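Local coordinates for protein succinate-semialdehyde dehydrogenase (NAD(P)(+)) (Marinobacter aquaeolei, PDB 3RH9) that probably oxidises succinate semialdehyde to succinate with a nicotinamide cofactor, at residues D22-V31 / A41-D50; T186-F194 / G205-K213. All blocks are in the same frame, centred on the assembly; numbering follows the deposited sequence.

Contact 1: D22-V31 / A41-D50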
loop_
_atom_site.group_PDB
_atom_site.type_symbol
_atom_site.label_atom_id
_atom_site.label_comp_id
_atom_site.label_asym_id
_atom_site.label_seq_id
_atom_site.Cartn_x
_atom_site.Cartn_y
_atom_site.Cartn_z
ATOM N N ASP A 22 16.627 -7.596 -28.678
ATOM C CA ASP A 22 17.524 -7.410 -27.549
ATOM C C ASP A 22 18.829 -6.792 -28.038
ATOM O O ASP A 22 19.094 -6.790 -29.229
ATOM C CB ASP A 22 17.766 -8.740 -26.822
ATOM C CG ASP A 22 18.742 -9.641 -27.548
ATOM O OD1 ASP A 22 18.290 -10.652 -28.110
ATOM O OD2 ASP A 22 19.958 -9.356 -27.555
ATOM N N SER A 23 19.637 -6.267 -27.121
ATOM C CA SER A 23 20.911 -5.664 -27.479
ATOM C C SER A 23 22.041 -6.363 -26.760
ATOM O O SER A 23 23.089 -5.765 -26.501
ATOM C CB SER A 23 20.919 -4.202 -27.074
ATOM O OG SER A 23 19.698 -3.619 -27.443
ATOM N N ALA A 24 21.832 -7.626 -26.425
ATOM C CA ALA A 24 22.774 -8.312 -25.543
ATOM C C ALA A 24 24.124 -8.461 -26.228
ATOM O O ALA A 24 25.154 -8.636 -25.572
ATOM C CB ALA A 24 22.226 -9.667 -25.086
ATOM N N GLY A 25 24.112 -8.370 -27.555
ATOM C CA GLY A 25 25.337 -8.458 -28.327
ATOM C C GLY A 25 26.001 -9.798 -28.139
ATOM O O GLY A 25 27.212 -9.924 -28.254
ATOM N N GLY A 26 25.194 -10.807 -27.844
ATOM C CA GLY A 26 25.704 -12.145 -27.632
ATOM C C GLY A 26 25.807 -12.532 -26.173
ATOM O O GLY A 26 25.919 -13.715 -25.864
ATOM N N ALA A 27 25.772 -11.551 -25.276
ATOM C CA ALA A 27 25.815 -11.836 -23.842
ATOM C C ALA A 27 24.763 -12.874 -23.455
ATOM O O ALA A 27 23.583 -12.679 -23.692
ATOM C CB ALA A 27 25.629 -10.569 -23.034
ATOM N N THR A 28 25.191 -13.975 -22.859
ATOM C CA THR A 28 24.257 -15.030 -22.517
ATOM C C THR A 28 24.270 -15.396 -21.038
ATOM O O THR A 28 25.210 -15.067 -20.327
ATOM C CB THR A 28 24.523 -16.256 -23.386
ATOM O OG1 THR A 28 23.479 -16.352 -24.360
ATOM C CG2 THR A 28 24.573 -17.537 -22.548
ATOM N N PHE A 29 23.199 -16.032 -20.567
ATOM C CA PHE A 29 23.202 -16.698 -19.257
ATOM C C PHE A 29 22.610 -18.079 -19.418
ATOM O O PHE A 29 21.772 -18.295 -20.293
ATOM C CB PHE A 29 22.502 -15.877 -18.139
ATOM C CG PHE A 29 20.981 -15.787 -18.248
ATOM C CD1 PHE A 29 20.164 -16.784 -17.719
ATOM C CD2 PHE A 29 20.370 -14.668 -18.822
ATOM C CE1 PHE A 29 18.761 -16.689 -17.792
ATOM C CE2 PHE A 29 18.983 -14.560 -18.896
ATOM C CZ PHE A 29 18.175 -15.573 -18.385
ATOM N N ASP A 30 23.054 -19.021 -18.594
ATOM C CA ASP A 30 22.620 -20.404 -18.751
ATOM C C ASP A 30 21.374 -20.746 -17.940
ATOM O O ASP A 30 21.185 -20.276 -16.813
ATOM C CB ASP A 30 23.750 -21.370 -18.378
ATOM C CG ASP A 30 24.960 -21.248 -19.302
ATOM O OD1 ASP A 30 24.891 -20.508 -20.315
ATOM O OD2 ASP A 30 25.986 -21.909 -19.018
ATOM N N VAL A 31 20.522 -21.573 -18.525
ATOM C CA VAL A 31 19.453 -22.202 -17.772
ATOM C C VAL A 31 19.772 -23.687 -17.650
ATOM O O VAL A 31 20.197 -24.327 -18.612
ATOM C CB VAL A 31 18.084 -22.013 -18.456
ATOM C CG1 VAL A 31 16.968 -22.523 -17.566
ATOM C CG2 VAL A 31 17.869 -20.549 -18.799
ATOM N N ALA A 41 19.379 -24.157 -22.221
ATOM C CA ALA A 41 19.161 -22.965 -23.013
ATOM C C ALA A 41 20.162 -21.888 -22.653
ATOM O O ALA A 41 20.656 -21.841 -21.527
ATOM C CB ALA A 41 17.740 -22.456 -22.812
ATOM N N LYS A 42 20.458 -21.031 -23.621
ATOM C CA LYS A 42 21.273 -19.851 -23.380
ATOM C C LYS A 42 20.494 -18.580 -23.739
ATOM O O LYS A 42 20.267 -18.281 -24.912
ATOM C CB LYS A 42 22.573 -19.927 -24.167
ATOM C CG LYS A 42 23.538 -21.006 -23.688
ATOM C CD LYS A 42 24.767 -21.080 -24.600
ATOM C CE LYS A 42 26.086 -21.197 -23.825
ATOM N NZ LYS A 42 26.266 -22.494 -23.116
ATOM N N VAL A 43 20.094 -17.835 -22.714
ATOM C CA VAL A 43 19.276 -16.646 -22.887
ATOM C C VAL A 43 20.098 -15.359 -22.856
ATOM O O VAL A 43 21.018 -15.217 -22.055
ATOM C CB VAL A 43 18.205 -16.568 -21.780
ATOM C CG1 VAL A 43 17.175 -15.509 -22.111
ATOM C CG2 VAL A 43 17.537 -17.912 -21.609
ATOM N N PRO A 44 19.756 -14.412 -23.733
ATOM C CA PRO A 44 20.374 -13.084 -23.807
ATOM C C PRO A 44 20.307 -12.309 -22.498
ATOM O O PRO A 44 19.244 -12.202 -21.877
ATOM C CB PRO A 44 19.534 -12.364 -24.857
ATOM C CG PRO A 44 19.002 -13.467 -25.726
ATOM C CD PRO A 44 18.793 -14.643 -24.823
ATOM N N SER A 45 21.450 -11.759 -22.102
ATOM C CA SER A 45 21.569 -10.979 -20.891
ATOM C C SER A 45 21.410 -9.500 -21.242
ATOM O O SER A 45 22.386 -8.783 -21.498
ATOM C CB SER A 45 22.928 -11.257 -20.244
ATOM O OG SER A 45 22.981 -10.790 -18.910
HETATM N N MSE A 46 20.162 -9.049 -21.264
HETATM C CA MSE A 46 19.828 -7.711 -21.758
HETATM C C MSE A 46 20.374 -6.586 -20.895
HETATM O O MSE A 46 20.374 -6.669 -19.669
HETATM C CB MSE A 46 18.315 -7.575 -21.956
HETATM C CG MSE A 46 17.759 -8.649 -22.881
HETATM SE SE MSE A 46 15.806 -8.897 -22.857
HETATM C CE MSE A 46 15.845 -10.849 -22.706
ATOM N N PRO A 47 20.851 -5.532 -21.554
ATOM C CA PRO A 47 21.488 -4.358 -20.949
ATOM C C PRO A 47 20.472 -3.348 -20.438
ATOM O O PRO A 47 19.271 -3.492 -20.634
ATOM C CB PRO A 47 22.249 -3.722 -22.119
ATOM C CG PRO A 47 22.037 -4.646 -23.303
ATOM C CD PRO A 47 20.830 -5.455 -23.020
ATOM N N GLU A 48 20.977 -2.316 -19.784
ATOM C CA GLU A 48 20.167 -1.175 -19.371
ATOM C C GLU A 48 19.246 -0.677 -20.500
ATOM O O GLU A 48 18.030 -0.790 -20.391
ATOM C CB GLU A 48 21.088 -0.074 -18.828
ATOM C CG GLU A 48 20.611 1.344 -18.993
ATOM C CD GLU A 48 21.226 2.275 -17.942
ATOM O OE1 GLU A 48 22.279 1.918 -17.351
ATOM O OE2 GLU A 48 20.651 3.364 -17.691
ATOM N N GLU A 49 19.817 -0.164 -21.587
ATOM C CA GLU A 49 19.034 0.402 -22.699
ATOM C C GLU A 49 17.835 -0.433 -23.179
ATOM O O GLU A 49 16.814 0.127 -23.583
ATOM C CB GLU A 49 19.939 0.764 -23.886
ATOM C CG GLU A 49 21.200 -0.064 -23.993
ATOM C CD GLU A 49 22.256 0.330 -22.949
ATOM O OE1 GLU A 49 22.232 1.502 -22.480
ATOM O OE2 GLU A 49 23.106 -0.533 -22.596
ATOM N N ASP A 50 17.955 -1.758 -23.147
ATOM C CA ASP A 50 16.826 -2.626 -23.473
ATOM C C ASP A 50 15.696 -2.465 -22.462
ATOM O O ASP A 50 14.506 -2.460 -22.833
ATOM C CB ASP A 50 17.240 -4.099 -23.487
ATOM C CG ASP A 50 17.827 -4.538 -24.813
ATOM O OD1 ASP A 50 18.048 -3.680 -25.691
ATOM O OD2 ASP A 50 18.070 -5.756 -24.970
#
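Thr28 to Val31 runs antiparallel to Ala41 to Pro44, the two short strand axes approaching to 4.4 Å at 144°, and together they form a beta hairpin. Phe29 N and Val43 O bond at 2.8 Å, with Val43 N returning the bond to Phe29 O, while Val31 N meets Ala41 O at 3.0 Å. Ser45 N extends the pairing with a bond to Ala27 O. One face of the hairpin is apolar. Phe29 holds CG between its backbone N and carbonyl carbon (chi1 71°), which lays the ring beside Val43, and Val43 CB sits over the face, off centre toward the rim, 3.5 Å from Phe29 CZ. Val43 CG2 meets Val31 CG2 at 3.9 Å. Were Phe29 cut back to an alanine, a gap would probably open beside Val43 CB and Pro187, and that valine would lose its aromatic cover. On the other face, the Lys42 chain bends over Thr28 CG2, and Lys42 NZ makes a long salt bridge to Asp30 OD1 (3.7 Å). Beyond the strands polar bonds join the apolar contacts. Ala24 CB packs on Pro44 CB, and Asp50, early in helix 48-61, takes Ser23 N through the syn lone pair of OD2 at 2.7 Å. Asp22 OD2 closes an Asx turn on Ala24 N, and Asp22 OD1 is hydrogen-bonded to Thr13 OG1. Apolar cover thus lies on the Phe29 and Val43 face, while the Asp50 carboxylate ties the loop before the hairpin to the helix after it and that of Asp22 shapes the loop itself.

Contact 2: T186-F194 / G205-K213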
loop_
_atom_site.group_PDB
_atom_site.type_symbol
_atom_site.label_atom_id
_atom_site.label_comp_id
_atom_site.label_asym_id
_atom_site.label_seq_id
_atom_site.Cartn_x
_atom_site.Cartn_y
_atom_site.Cartn_z
ATOM N N THR A 186 14.223 -19.523 -14.361
ATOM C CA THR A 186 13.032 -19.953 -15.096
ATOM C C THR A 186 12.503 -18.926 -16.094
ATOM O O THR A 186 11.358 -18.499 -15.996
ATOM C CB THR A 186 11.900 -20.351 -14.131
ATOM O OG1 THR A 186 11.787 -19.358 -13.102
ATOM C CG2 THR A 186 12.184 -21.719 -13.502
ATOM N N PRO A 187 13.331 -18.549 -17.078
ATOM C CA PRO A 187 12.924 -17.566 -18.080
ATOM C C PRO A 187 12.109 -18.196 -19.214
ATOM O O PRO A 187 11.371 -17.497 -19.897
ATOM C CB PRO A 187 14.254 -17.077 -18.645
ATOM C CG PRO A 187 15.318 -17.951 -18.050
ATOM C CD PRO A 187 14.668 -19.081 -17.367
ATOM N N LEU A 188 12.240 -19.500 -19.412
ATOM C CA LEU A 188 11.692 -20.125 -20.609
ATOM C C LEU A 188 10.177 -20.235 -20.565
ATOM O O LEU A 188 9.510 -20.223 -21.604
ATOM C CB LEU A 188 12.317 -21.504 -20.855
ATOM C CG LEU A 188 13.843 -21.587 -20.735
ATOM C CD1 LEU A 188 14.272 -23.039 -20.735
ATOM C CD2 LEU A 188 14.548 -20.775 -21.826
ATOM N N THR A 189 9.629 -20.362 -19.366
ATOM C CA THR A 189 8.192 -20.452 -19.251
ATOM C C THR A 189 7.687 -19.085 -19.654
ATOM O O THR A 189 6.658 -18.959 -20.310
ATOM C CB THR A 189 7.752 -20.831 -17.829
ATOM O OG1 THR A 189 8.147 -22.176 -17.572
ATOM C CG2 THR A 189 6.255 -20.764 -17.687
HETATM N N MSE A 190 8.445 -18.061 -19.276
HETATM C CA MSE A 190 8.057 -16.695 -19.567
HETATM C C MSE A 190 8.097 -16.463 -21.073
HETATM O O MSE A 190 7.173 -15.887 -21.663
HETATM C CB MSE A 190 8.964 -15.698 -18.841
HETATM C CG MSE A 190 8.355 -14.305 -18.759
HETATM SE SE MSE A 190 6.624 -14.403 -17.836
HETATM C CE MSE A 190 5.697 -12.988 -18.747
ATOM N N ILE A 191 9.175 -16.918 -21.694
ATOM C CA ILE A 191 9.291 -16.770 -23.127
ATOM C C ILE A 191 8.113 -17.456 -23.823
ATOM O O ILE A 191 7.500 -16.885 -24.724
ATOM C CB ILE A 191 10.652 -17.269 -23.640
ATOM C CG1 ILE A 191 11.756 -16.370 -23.091
ATOM C CG2 ILE A 191 10.686 -17.232 -25.151
ATOM C CD1 ILE A 191 13.126 -16.810 -23.455
ATOM N N ALA A 192 7.777 -18.662 -23.370
ATOM C CA ALA A 192 6.664 -19.421 -23.938
ATOM C C ALA A 192 5.347 -18.663 -23.822
ATOM O O ALA A 192 4.577 -18.573 -24.782
ATOM C CB ALA A 192 6.552 -20.779 -23.270
ATOM N N PHE A 193 5.100 -18.122 -22.637
ATOM C CA PHE A 193 3.955 -17.258 -22.390
ATOM C C PHE A 193 3.908 -16.071 -23.377
ATOM O O PHE A 193 2.863 -15.791 -23.976
ATOM C CB PHE A 193 3.987 -16.765 -20.945
ATOM C CG PHE A 193 2.742 -16.069 -20.522
ATOM C CD1 PHE A 193 1.508 -16.505 -20.969
ATOM C CD2 PHE A 193 2.798 -14.982 -19.668
ATOM C CE1 PHE A 193 0.343 -15.857 -20.571
ATOM C CE2 PHE A 193 1.642 -14.332 -19.261
ATOM C CZ PHE A 193 0.412 -14.765 -19.707
ATOM N N PHE A 194 5.032 -15.381 -23.553
ATOM C CA PHE A 194 5.059 -14.257 -24.475
ATOM C C PHE A 194 4.848 -14.720 -25.895
ATOM O O PHE A 194 4.175 -14.052 -26.671
ATOM C CB PHE A 194 6.338 -13.435 -24.339
ATOM C CG PHE A 194 6.199 -12.290 -23.398
ATOM C CD1 PHE A 194 5.899 -11.031 -23.868
ATOM C CD2 PHE A 194 6.313 -12.475 -22.041
ATOM C CE1 PHE A 194 5.754 -9.964 -23.005
ATOM C CE2 PHE A 194 6.167 -11.406 -21.174
ATOM C CZ PHE A 194 5.882 -10.149 -21.659
ATOM N N GLY A 205 3.285 -2.705 -26.952
ATOM C CA GLY A 205 3.713 -2.072 -25.719
ATOM C C GLY A 205 2.939 -2.477 -24.471
ATOM O O GLY A 205 3.350 -2.116 -23.379
HETATM N N MSE A 206 1.829 -3.207 -24.599
HETATM C CA MSE A 206 1.054 -3.573 -23.410
HETATM C C MSE A 206 1.795 -4.564 -22.520
HETATM O O MSE A 206 1.689 -4.513 -21.289
HETATM C CB MSE A 206 -0.305 -4.142 -23.774
HETATM C CG MSE A 206 -1.333 -3.094 -24.064
HETATM SE SE MSE A 206 -1.810 -1.924 -22.539
HETATM C CE MSE A 206 -2.049 -3.291 -21.157
ATOM N N VAL A 207 2.537 -5.471 -23.144
ATOM C CA VAL A 207 3.381 -6.397 -22.407
ATOM C C VAL A 207 4.786 -6.342 -22.983
ATOM O O VAL A 207 4.962 -6.151 -24.177
ATOM C CB VAL A 207 2.849 -7.819 -22.479
ATOM C CG1 VAL A 207 1.417 -7.861 -21.998
ATOM C CG2 VAL A 207 2.930 -8.321 -23.888
ATOM N N ASN A 208 5.779 -6.472 -22.110
ATOM C CA ASN A 208 7.190 -6.403 -22.480
ATOM C C ASN A 208 8.003 -7.319 -21.574
ATOM O O ASN A 208 7.742 -7.405 -20.375
ATOM C CB ASN A 208 7.721 -4.978 -22.369
ATOM C CG ASN A 208 6.849 -3.977 -23.086
ATOM O OD1 ASN A 208 5.899 -3.436 -22.518
ATOM N ND2 ASN A 208 7.175 -3.710 -24.336
ATOM N N LEU A 209 8.984 -7.996 -22.162
ATOM C CA LEU A 209 9.790 -8.979 -21.458
ATOM C C LEU A 209 11.262 -8.573 -21.427
ATOM O O LEU A 209 11.867 -8.319 -22.452
ATOM C CB LEU A 209 9.607 -10.352 -22.108
ATOM C CG LEU A 209 10.449 -11.531 -21.596
ATOM C CD1 LEU A 209 10.428 -11.624 -20.067
ATOM C CD2 LEU A 209 9.993 -12.854 -22.249
ATOM N N VAL A 210 11.826 -8.492 -20.231
ATOM C CA VAL A 210 13.243 -8.232 -20.075
ATOM C C VAL A 210 13.867 -9.345 -19.233
ATOM O O VAL A 210 13.216 -9.891 -18.348
ATOM C CB VAL A 210 13.469 -6.885 -19.423
ATOM C CG1 VAL A 210 13.041 -5.779 -20.371
ATOM C CG2 VAL A 210 12.681 -6.807 -18.145
HETATM N N MSE A 211 15.108 -9.710 -19.546
HETATM C CA MSE A 211 15.796 -10.773 -18.830
HETATM C C MSE A 211 17.258 -10.484 -18.732
HETATM O O MSE A 211 17.812 -9.776 -19.559
HETATM C CB MSE A 211 15.635 -12.086 -19.547
HETATM C CG MSE A 211 14.348 -12.147 -20.292
HETATM SE SE MSE A 211 14.024 -13.870 -21.075
HETATM C CE MSE A 211 12.614 -14.428 -19.868
ATOM N N GLY A 212 17.878 -11.051 -17.707
ATOM C CA GLY A 212 19.301 -10.905 -17.501
ATOM C C GLY A 212 19.623 -10.618 -16.054
ATOM O O GLY A 212 18.935 -11.076 -15.144
ATOM N N LYS A 213 20.673 -9.840 -15.850
ATOM C CA LYS A 213 21.241 -9.614 -14.528
ATOM C C LYS A 213 20.276 -8.804 -13.670
ATOM O O LYS A 213 19.785 -7.766 -14.098
ATOM C CB LYS A 213 22.590 -8.899 -14.676
ATOM C CG LYS A 213 23.459 -8.930 -13.447
ATOM C CD LYS A 213 24.866 -8.386 -13.737
ATOM C CE LYS A 213 25.677 -8.173 -12.448
ATOM N NZ LYS A 213 25.942 -9.451 -11.694
#
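Val207 opens the contact by setting CG2 3.4 Å from Phe194 CE1, the two side chains lying alongside, head to tail. This short strand, 207-209, runs at 146° to the axis of helix segment 188-194 and 9.9 Å from it at closest approach, so side chains from both must bridge the space between. At Asn208 it is the main chain that takes part: the backbone N lies at the edge of the Phe194 ring, in its plane, and the carbonyl carbon C comes within 3.5 Å of Phe194 CZ. Leu209 follows, its CB standing over the middle of the Phe194 face in a CH-pi contact, 3.7 Å from the centroid and 11° off the normal. With CG anti to the backbone N (chi1 175°), Leu209 places CD1 on Met190 CG at 3.6 Å, and CD2 lies between Phe194 CD2 and Ile191 CG1. Met211, a selenomethionine, ends the row: its CE methyl reaches Pro187 CB and the carbonyl O of the same proline, and Met211 SE lies 3.9 Å from Ile191 CD1. Phe194 also meets the ring of Tyr15, and Met190 touches Ile180 of the adjoining parallel strand 178-181. These parts make a beta-alpha-beta crossover, consistent with the Rossmann-like cofactor domain of the family. No hydrogen bond joins the two segments; buried van der Waals contacts, with the one CH-pi contact of Leu209 on Phe194, hold helix to strand.

Overall arrangement
Contact 2 is wholly buried and its centre lies nearer that of the chain, about 16 Å from it, whereas contact 1 is partly exposed at about 25 Å. Contact 1 pairs two strands, contact 2 a helix with a strand. Their centres are about 12 Å apart, and the hairpin rests on the crossover: Val43 CG1 packs on Met211 SE and Phe29 CE1 on Pro187 CG, each at 3.7 Å, while Met46 N probably bonds Met211 O. Leu188 of the helix touches Ala41 and Val43 as well. Contact 1 is polar on its outer side and apolar on the Phe29 and Val43 face that meets contact 2, which has no polar bond across it.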